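Local structure of arginase (RocF) (Helicobacter pylori, 4G3H) at residues 2-7 / 46-51; 81-86 / 275-280; 227-232 / 268-273. The protein probably catalyses the manganese-dependent hydrolysis of L-arginine to L-ornithine and urea, a step of nitrogen metabolism. One frame throughout, in Å; residues are numbered along the deposited sequence.

Interaction 1: residues 2-7 / 46-51; sequences ILVGLE and RCVLYK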
loop_
_atom_site.group_PDB
_atom_site.type_symbol
_atom_site.label_atom_id
_atom_site.label_comp_id
_atom_site.label_asym_id
_atom_site.label_seq_id
_atom_site.Cartn_x
_atom_site.Cartn_y
_atom_site.Cartn_z
ATOM N N ILE A 2 8.162 -7.315 11.997
ATOM C CA ILE A 2 6.782 -7.704 12.272
ATOM C C ILE A 2 6.047 -7.951 10.950
ATOM O O ILE A 2 6.072 -7.109 10.051
ATOM C CB ILE A 2 5.996 -6.587 13.029
ATOM C CG1 ILE A 2 6.742 -6.155 14.298
ATOM C CG2 ILE A 2 4.597 -7.091 13.380
ATOM C CD1 ILE A 2 6.870 -7.241 15.343
ATOM N N LEU A 3 5.398 -9.102 10.833
ATOM C CA LEU A 3 4.640 -9.412 9.634
ATOM C C LEU A 3 3.160 -9.277 9.971
ATOM O O LEU A 3 2.639 -10.007 10.822
ATOM C CB LEU A 3 4.933 -10.834 9.147
ATOM C CG LEU A 3 4.043 -11.319 7.985
ATOM C CD1 LEU A 3 4.230 -10.441 6.752
ATOM C CD2 LEU A 3 4.379 -12.767 7.655
ATOM N N VAL A 4 2.495 -8.329 9.313
ATOM C CA VAL A 4 1.072 -8.090 9.534
ATOM C C VAL A 4 0.284 -8.657 8.361
ATOM O O VAL A 4 0.560 -8.341 7.204
ATOM C CB VAL A 4 0.762 -6.574 9.661
ATOM C CG1 VAL A 4 -0.722 -6.375 9.942
ATOM C CG2 VAL A 4 1.604 -5.949 10.776
ATOM N N GLY A 5 -0.684 -9.513 8.664
ATOM C CA GLY A 5 -1.499 -10.107 7.621
ATOM C C GLY A 5 -2.953 -9.702 7.794
ATOM O O GLY A 5 -3.566 -10.004 8.817
ATOM N N LEU A 6 -3.499 -9.004 6.805
ATOM C CA LEU A 6 -4.895 -8.565 6.858
ATOM C C LEU A 6 -5.824 -9.679 6.378
ATOM O O LEU A 6 -5.498 -10.421 5.447
ATOM C CB LEU A 6 -5.100 -7.327 5.981
ATOM C CG LEU A 6 -4.691 -5.924 6.472
ATOM C CD1 LEU A 6 -5.906 -5.181 6.980
ATOM C CD2 LEU A 6 -3.621 -6.018 7.545
ATOM N N GLU A 7 -6.980 -9.788 7.021
ATOM C CA GLU A 7 -7.965 -10.794 6.661
ATOM C C GLU A 7 -9.349 -10.236 6.966
ATOM O O GLU A 7 -9.568 -9.648 8.032
ATOM C CB GLU A 7 -7.722 -12.087 7.453
ATOM C CG GLU A 7 -8.695 -13.211 7.121
ATOM C CD GLU A 7 -8.410 -14.487 7.892
ATOM O OE1 GLU A 7 -9.252 -15.409 7.839
ATOM O OE2 GLU A 7 -7.349 -14.573 8.548
ATOM N N ARG A 46 1.284 -11.147 12.968
ATOM C CA ARG A 46 -0.004 -10.714 13.477
ATOM C C ARG A 46 -1.130 -10.657 12.443
ATOM O O ARG A 46 -0.977 -10.062 11.380
ATOM C CB ARG A 46 0.047 -9.335 14.142
ATOM C CG ARG A 46 -1.340 -9.131 14.678
ATOM C CD ARG A 46 -1.908 -7.833 15.063
ATOM N NE ARG A 46 -1.289 -7.117 16.156
ATOM C CZ ARG A 46 -1.987 -6.399 17.028
ATOM N NH1 ARG A 46 -3.310 -6.348 16.939
ATOM N NH2 ARG A 46 -1.363 -5.657 17.927
ATOM N N CYS A 47 -2.266 -11.261 12.775
ATOM C CA CYS A 47 -3.424 -11.232 11.894
ATOM C C CYS A 47 -4.266 -10.038 12.312
ATOM O O CYS A 47 -4.530 -9.848 13.500
ATOM C CB CYS A 47 -4.265 -12.506 12.031
ATOM S SG CYS A 47 -5.720 -12.532 10.928
ATOM N N VAL A 48 -4.673 -9.230 11.335
ATOM C CA VAL A 48 -5.490 -8.053 11.598
ATOM C C VAL A 48 -6.742 -8.143 10.732
ATOM O O VAL A 48 -6.651 -8.306 9.515
ATOM C CB VAL A 48 -4.721 -6.748 11.271
ATOM C CG1 VAL A 48 -5.645 -5.538 11.426
ATOM C CG2 VAL A 48 -3.524 -6.611 12.198
ATOM N N LEU A 49 -7.906 -8.058 11.371
ATOM C CA LEU A 49 -9.175 -8.141 10.666
ATOM C C LEU A 49 -9.610 -6.790 10.114
ATOM O O LEU A 49 -9.357 -5.743 10.715
ATOM C CB LEU A 49 -10.263 -8.687 11.595
ATOM C CG LEU A 49 -9.979 -10.052 12.235
ATOM C CD1 LEU A 49 -11.190 -10.484 13.045
ATOM C CD2 LEU A 49 -9.658 -11.088 11.155
ATOM N N TYR A 50 -10.263 -6.819 8.959
ATOM C CA TYR A 50 -10.734 -5.592 8.338
ATOM C C TYR A 50 -12.149 -5.759 7.812
ATOM O O TYR A 50 -12.657 -6.873 7.690
ATOM C CB TYR A 50 -9.790 -5.170 7.200
ATOM C CG TYR A 50 -9.829 -6.048 5.961
ATOM C CD1 TYR A 50 -10.748 -5.801 4.938
ATOM C CD2 TYR A 50 -8.945 -7.119 5.808
ATOM C CE1 TYR A 50 -10.787 -6.598 3.785
ATOM C CE2 TYR A 50 -8.975 -7.930 4.655
ATOM C CZ TYR A 50 -9.897 -7.657 3.652
ATOM O OH TYR A 50 -9.928 -8.420 2.502
ATOM N N LYS A 51 -12.778 -4.631 7.510
ATOM C CA LYS A 51 -14.133 -4.605 6.994
ATOM C C LYS A 51 -14.074 -3.890 5.651
ATOM O O LYS A 51 -13.468 -2.827 5.536
ATOM C CB LYS A 51 -15.041 -3.837 7.951
ATOM C CG LYS A 51 -16.517 -4.040 7.701
ATOM C CD LYS A 51 -17.340 -3.246 8.692
ATOM C CE LYS A 51 -18.718 -3.844 8.843
ATOM N NZ LYS A 51 -18.624 -5.222 9.396
#
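Five backbone hydrogen bonds tie G5 and its neighbours to strand 46-50 in parallel register, from V4 beside R46 to E7 beside L49. The ladder is straightest where G5 N meets R46 O at 2.8 Å, with 173° at the hydrogen. It slackens toward the C-terminal end: Y50 N reaches E7 O at 3.1 Å, and the bond bends to 144°.

Apolar contacts line the face that carries V4, L6 and V48. V4 CG1, anti to its own N (chi1 -178°), lies 3.6 Å from V48 CG2, whereas L6 runs alongside V48 and sends CD1 to 3.8 Å from Y50 CD2. The Y50 ring lies against the backbone of E7, with L6 C at its edge, and its hydroxyl is held by D18.

Polar contact between side chains is sparse. On the opposite face the extended E7 brings OE2 to 3.5 Å from C47 SG. R46, on the V4 and V48 face, turns its end away to a salt bridge with E76.

At this outer end of the arginase fold's parallel sheet, strand 2-8 sits between edge strand 44-50 and strand 84-87, with helix 59-78 packed on V4 and V48 and helix 16-30 on L3 and C47.

Interaction 2: residues 81-86 / 275-280; sequences KEFPLI and KAVEVT
F83 meets V277 where the chain enters strand 84-87. With CG anti to the backbone N (chi1 -166°), the phenyl ring swings toward strand 274-280 and presents its rim: V277 CG2 lies at the ring edge, in its plane, 3.6 Å from F83 CZ. Over one face of the ring, offset toward the rim, sits CD of the next residue, P84. That proline also touches the other strand, with CD 3.1 Å from K275 O and CG 3.7 Å from A276 CB.

L85 lies on the same face as V277 and places CD1 3.7 Å from V277 O, with looser contacts to methyls of V277 and V279. I86 and E278 share the other face, where the extended glutamate passes I86 O with its CG at 3.6 Å before its carboxylate leaves the contact for Y230 and S88.

The backbone pairs two neighbouring inner strands of the parallel sheet. V277 N to P84 O is long and weak at 3.3 Å, though straight; the next two bonds are shorter, I86 N to V277 O at 2.8 Å and V279 N to I86 O at 2.9 Å, the last less straight (154°).

Chemically, the contact is an apolar seam around a backbone ladder: proline has no N-H to give, so P84 joins through its carbonyl, and the buried acid of E278 finds its polar partners beyond the pair.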
loop_
_atom_site.group_PDB
_atom_site.type_symbol
_atom_site.label_atom_id
_atom_site.label_comp_id
_atom_site.label_asym_id
_atom_site.label_seq_id
_atom_site.Cartn_x
_atom_site.Cartn_y
_atom_site.Cartn_z
ATOM N N LYS A 81 9.073 -0.747 17.856
ATOM C CA LYS A 81 10.272 -0.295 17.150
ATOM C C LYS A 81 10.578 -1.155 15.923
ATOM O O LYS A 81 11.178 -0.692 14.955
ATOM C CB LYS A 81 11.476 -0.329 18.096
ATOM C CG LYS A 81 11.222 0.282 19.467
ATOM C CD LYS A 81 10.844 1.751 19.374
ATOM C CE LYS A 81 10.626 2.344 20.755
ATOM N NZ LYS A 81 9.570 1.612 21.508
ATOM N N GLU A 82 10.151 -2.409 15.979
ATOM C CA GLU A 82 10.384 -3.371 14.914
ATOM C C GLU A 82 9.764 -2.979 13.567
ATOM O O GLU A 82 8.634 -2.497 13.511
ATOM C CB GLU A 82 9.860 -4.730 15.370
ATOM C CG GLU A 82 10.625 -5.901 14.804
ATOM C CD GLU A 82 10.612 -7.087 15.738
ATOM O OE1 GLU A 82 11.076 -8.173 15.332
ATOM O OE2 GLU A 82 10.144 -6.922 16.884
ATOM N N PHE A 83 10.514 -3.197 12.486
ATOM C CA PHE A 83 10.057 -2.857 11.140
ATOM C C PHE A 83 8.852 -3.700 10.735
ATOM O O PHE A 83 8.865 -4.926 10.866
ATOM C CB PHE A 83 11.177 -3.066 10.121
ATOM C CG PHE A 83 10.894 -2.438 8.791
ATOM C CD1 PHE A 83 11.232 -1.111 8.549
ATOM C CD2 PHE A 83 10.227 -3.150 7.799
ATOM C CE1 PHE A 83 10.908 -0.501 7.336
ATOM C CE2 PHE A 83 9.897 -2.548 6.586
ATOM C CZ PHE A 83 10.236 -1.224 6.356
ATOM N N PRO A 84 7.791 -3.054 10.232
ATOM C CA PRO A 84 6.607 -3.815 9.834
ATOM C C PRO A 84 6.436 -4.076 8.336
ATOM O O PRO A 84 6.528 -3.160 7.508
ATOM C CB PRO A 84 5.478 -2.960 10.381
ATOM C CG PRO A 84 5.975 -1.570 10.034
ATOM C CD PRO A 84 7.465 -1.622 10.378
ATOM N N LEU A 85 6.196 -5.334 7.993
ATOM C CA LEU A 85 5.934 -5.710 6.608
ATOM C C LEU A 85 4.436 -5.997 6.624
ATOM O O LEU A 85 3.977 -6.907 7.315
ATOM C CB LEU A 85 6.718 -6.961 6.213
ATOM C CG LEU A 85 6.343 -7.498 4.829
ATOM C CD1 LEU A 85 6.462 -6.403 3.783
ATOM C CD2 LEU A 85 7.236 -8.669 4.490
ATOM N N ILE A 86 3.675 -5.219 5.865
ATOM C CA ILE A 86 2.225 -5.356 5.858
ATOM C C ILE A 86 1.587 -5.904 4.580
ATOM O O ILE A 86 1.643 -5.270 3.527
ATOM C CB ILE A 86 1.572 -3.990 6.165
ATOM C CG1 ILE A 86 2.185 -3.404 7.438
ATOM C CG2 ILE A 86 0.065 -4.149 6.320
ATOM C CD1 ILE A 86 2.000 -1.922 7.561
ATOM N N LYS A 275 9.764 3.669 7.274
ATOM C CA LYS A 275 9.272 3.059 8.508
ATOM C C LYS A 275 8.265 1.931 8.297
ATOM O O LYS A 275 7.871 1.263 9.252
ATOM C CB LYS A 275 8.665 4.130 9.428
ATOM C CG LYS A 275 9.645 5.234 9.800
ATOM C CD LYS A 275 10.903 4.644 10.415
ATOM C CE LYS A 275 12.000 5.683 10.558
ATOM N NZ LYS A 275 13.274 5.082 11.053
ATOM N N ALA A 276 7.837 1.719 7.058
ATOM C CA ALA A 276 6.899 0.638 6.787
ATOM C C ALA A 276 6.776 0.319 5.313
ATOM O O ALA A 276 6.959 1.190 4.458
ATOM C CB ALA A 276 5.514 0.970 7.360
ATOM N N VAL A 277 6.483 -0.946 5.022
ATOM C CA VAL A 277 6.278 -1.384 3.655
ATOM C C VAL A 277 5.010 -2.224 3.579
ATOM O O VAL A 277 4.802 -3.151 4.375
ATOM C CB VAL A 277 7.452 -2.211 3.113
ATOM C CG1 VAL A 277 7.127 -2.671 1.703
ATOM C CG2 VAL A 277 8.740 -1.371 3.110
ATOM N N GLU A 278 4.164 -1.876 2.617
ATOM C CA GLU A 278 2.907 -2.560 2.383
ATOM C C GLU A 278 2.944 -3.175 0.981
ATOM O O GLU A 278 3.262 -2.481 0.007
ATOM C CB GLU A 278 1.755 -1.549 2.463
ATOM C CG GLU A 278 0.364 -2.118 2.209
ATOM C CD GLU A 278 -0.636 -1.051 1.777
ATOM O OE1 GLU A 278 -0.382 0.150 2.011
ATOM O OE2 GLU A 278 -1.686 -1.411 1.207
ATOM N N VAL A 279 2.650 -4.468 0.878
ATOM C CA VAL A 279 2.612 -5.135 -0.429
ATOM C C VAL A 279 1.195 -5.664 -0.512
ATOM O O VAL A 279 0.726 -6.354 0.392
ATOM C CB VAL A 279 3.644 -6.287 -0.541
ATOM C CG1 VAL A 279 3.555 -6.925 -1.929
ATOM C CG2 VAL A 279 5.051 -5.750 -0.322
ATOM N N THR A 280 0.504 -5.340 -1.595
ATOM C CA THR A 280 -0.898 -5.705 -1.703
ATOM C C THR A 280 -1.353 -6.159 -3.087
ATOM O O THR A 280 -0.604 -6.099 -4.059
ATOM C CB THR A 280 -1.749 -4.485 -1.280
ATOM O OG1 THR A 280 -3.111 -4.871 -1.075
ATOM C CG2 THR A 280 -1.682 -3.410 -2.369
#

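Interaction 3: residues 227-232 / 268-273; sequences DIIYLS and ESFKDR
R273 and I229 account for most of the buried surface, and they meet through both backbone and side chain. R273 O accepts the N-H of I229 at 2.7 Å, an angle of 160° at the hydrogen. I228 CA adds a CA-H...O contact of 3.3 Å to that same oxygen, so one carbonyl touches two successive residues of the strand.

The arginine side chain then runs past D227, its CG 3.4 Å from D227 O, and bends at chi3 (-68°). The bend carries the guanidinium back above the isoleucine, so that I229 CD1 lies over one of its faces, offset toward the rim. NH1 is gripped beyond the contact by the carbonyls of L223 and V226, which hold this turned position.

I229 also supplies the link to F270. Its chain is extended beyond CB (chi2 176°), and the terminal CD1 comes within 3.4 Å of F270 CD1, the two side chains crossing at about a right angle. In the ring plane, at the edge of F270, lies R273 NH2, so methyl, phenyl and guanidinium form one compact group.

F270 is where the chain leaves helix 256-269, and R273 immediately precedes strand 274-280. The arrangement belongs to the beta-alpha-beta crossover of a Rossmann-like parallel sheet: the turn after the helix is bonded to the start of strand 228-234 as the chain enters the adjacent strand.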
loop_
_atom_site.group_PDB
_atom_site.type_symbol
_atom_site.label_atom_id
_atom_site.label_comp_id
_atom_site.label_asym_id
_atom_site.label_seq_id
_atom_site.Cartn_x
_atom_site.Cartn_y
_atom_site.Cartn_z
ATOM N N ASP A 227 10.111 13.552 7.194
ATOM C CA ASP A 227 10.801 12.909 8.309
ATOM C C ASP A 227 10.769 11.393 8.217
ATOM O O ASP A 227 11.716 10.724 8.622
ATOM C CB ASP A 227 10.174 13.329 9.641
ATOM C CG ASP A 227 10.234 14.822 9.867
ATOM O OD1 ASP A 227 11.358 15.372 9.856
ATOM O OD2 ASP A 227 9.160 15.438 10.056
ATOM N N ILE A 228 9.664 10.850 7.718
ATOM C CA ILE A 228 9.538 9.407 7.585
ATOM C C ILE A 228 8.780 9.048 6.318
ATOM O O ILE A 228 7.972 9.827 5.815
ATOM C CB ILE A 228 8.834 8.771 8.801
ATOM C CG1 ILE A 228 7.440 9.359 8.960
ATOM C CG2 ILE A 228 9.675 8.971 10.056
ATOM C CD1 ILE A 228 6.651 8.699 10.055
ATOM N N ILE A 229 9.043 7.849 5.818
ATOM C CA ILE A 229 8.448 7.400 4.579
ATOM C C ILE A 229 7.675 6.094 4.708
ATOM O O ILE A 229 8.053 5.197 5.469
ATOM C CB ILE A 229 9.556 7.252 3.519
ATOM C CG1 ILE A 229 10.289 8.589 3.364
ATOM C CG2 ILE A 229 8.972 6.809 2.188
ATOM C CD1 ILE A 229 11.473 8.541 2.411
ATOM N N TYR A 230 6.578 6.015 3.959
ATOM C CA TYR A 230 5.716 4.840 3.917
ATOM C C TYR A 230 5.722 4.340 2.468
ATOM O O TYR A 230 5.424 5.105 1.545
ATOM C CB TYR A 230 4.288 5.232 4.326
ATOM C CG TYR A 230 3.277 4.101 4.314
ATOM C CD1 TYR A 230 3.058 3.313 5.448
ATOM C CD2 TYR A 230 2.535 3.818 3.162
ATOM C CE1 TYR A 230 2.118 2.267 5.434
ATOM C CE2 TYR A 230 1.599 2.778 3.136
ATOM C CZ TYR A 230 1.396 2.007 4.272
ATOM O OH TYR A 230 0.476 0.981 4.234
ATOM N N LEU A 231 6.082 3.075 2.257
ATOM C CA LEU A 231 6.079 2.525 0.900
ATOM C C LEU A 231 4.902 1.570 0.704
ATOM O O LEU A 231 4.722 0.611 1.463
ATOM C CB LEU A 231 7.389 1.789 0.578
ATOM C CG LEU A 231 7.485 1.430 -0.920
ATOM C CD1 LEU A 231 8.932 1.474 -1.383
ATOM C CD2 LEU A 231 6.863 0.055 -1.188
ATOM N N SER A 232 4.099 1.846 -0.317
ATOM C CA SER A 232 2.947 1.012 -0.616
ATOM C C SER A 232 3.104 0.432 -2.016
ATOM O O SER A 232 3.121 1.166 -3.002
ATOM C CB SER A 232 1.661 1.833 -0.525
ATOM O OG SER A 232 0.529 0.989 -0.564
ATOM N N GLU A 268 17.180 1.188 -0.718
ATOM C CA GLU A 268 18.517 1.599 -0.323
ATOM C C GLU A 268 18.600 3.123 -0.202
ATOM O O GLU A 268 19.209 3.645 0.730
ATOM C CB GLU A 268 19.535 1.091 -1.343
ATOM C CG GLU A 268 20.959 1.014 -0.824
ATOM C CD GLU A 268 21.093 0.092 0.373
ATOM O OE1 GLU A 268 20.579 -1.047 0.311
ATOM O OE2 GLU A 268 21.722 0.506 1.370
ATOM N N SER A 269 17.977 3.835 -1.136
ATOM C CA SER A 269 18.002 5.293 -1.120
ATOM C C SER A 269 17.256 5.913 0.054
ATOM O O SER A 269 17.585 7.018 0.478
ATOM C CB SER A 269 17.416 5.845 -2.416
ATOM O OG SER A 269 18.144 5.384 -3.537
ATOM N N PHE A 270 16.252 5.215 0.577
ATOM C CA PHE A 270 15.470 5.746 1.692
ATOM C C PHE A 270 15.494 4.848 2.923
ATOM O O PHE A 270 14.627 4.947 3.784
ATOM C CB PHE A 270 14.021 5.973 1.247
ATOM C CG PHE A 270 13.885 6.968 0.124
ATOM C CD1 PHE A 270 14.162 8.318 0.336
ATOM C CD2 PHE A 270 13.528 6.544 -1.157
ATOM C CE1 PHE A 270 14.094 9.234 -0.709
ATOM C CE2 PHE A 270 13.455 7.445 -2.212
ATOM C CZ PHE A 270 13.740 8.799 -1.989
ATOM N N LYS A 271 16.504 3.990 3.008
ATOM C CA LYS A 271 16.646 3.056 4.124
ATOM C C LYS A 271 16.437 3.677 5.512
ATOM O O LYS A 271 15.766 3.092 6.363
ATOM C CB LYS A 271 18.029 2.397 4.071
ATOM C CG LYS A 271 18.269 1.361 5.160
ATOM C CD LYS A 271 17.540 0.052 4.884
ATOM C CE LYS A 271 18.328 -0.843 3.933
ATOM N NZ LYS A 271 18.557 -0.235 2.595
ATOM N N ASP A 272 17.004 4.858 5.732
ATOM C CA ASP A 272 16.910 5.540 7.022
ATOM C C ASP A 272 15.540 6.059 7.436
ATOM O O ASP A 272 15.177 5.982 8.610
ATOM C CB ASP A 272 17.906 6.699 7.073
ATOM C CG ASP A 272 19.300 6.252 7.457
ATOM O OD1 ASP A 272 19.850 5.361 6.779
ATOM O OD2 ASP A 272 19.846 6.795 8.441
ATOM N N ARG A 273 14.776 6.591 6.490
ATOM C CA ARG A 273 13.466 7.138 6.829
ATOM C C ARG A 273 12.268 6.228 6.539
ATOM O O ARG A 273 11.143 6.553 6.915
ATOM C CB ARG A 273 13.279 8.487 6.128
ATOM C CG ARG A 273 14.229 9.581 6.618
ATOM C CD ARG A 273 14.053 10.872 5.821
ATOM N NE ARG A 273 14.508 10.722 4.437
ATOM C CZ ARG A 273 14.329 11.631 3.483
ATOM N NH1 ARG A 273 13.700 12.772 3.746
ATOM N NH2 ARG A 273 14.781 11.400 2.258
#

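In the fold
All three reach one parallel sheet: interactions 1 and 2 pair its strands, and interaction 3 ties strand 228-234 to the turn leading into strand 274-280. Interactions 1 and 2 touch where I2 O and L85 N lie 2.7 Å apart, a probable hydrogen bond. Interactions 2 and 3 meet directly: L231 O is 2.8 Å from E278 N, and Y230 OH is 2.5 Å from E278 OE1. Interactions 1 and 3 do not touch, their nearest atoms being about 9 Å apart. Interaction 2 comes near the dimanganese site, with the E278 side chain about 8 Å from a bound manganese and about 7 Å from that of D234, a metal ligand at the end of strand 228-234.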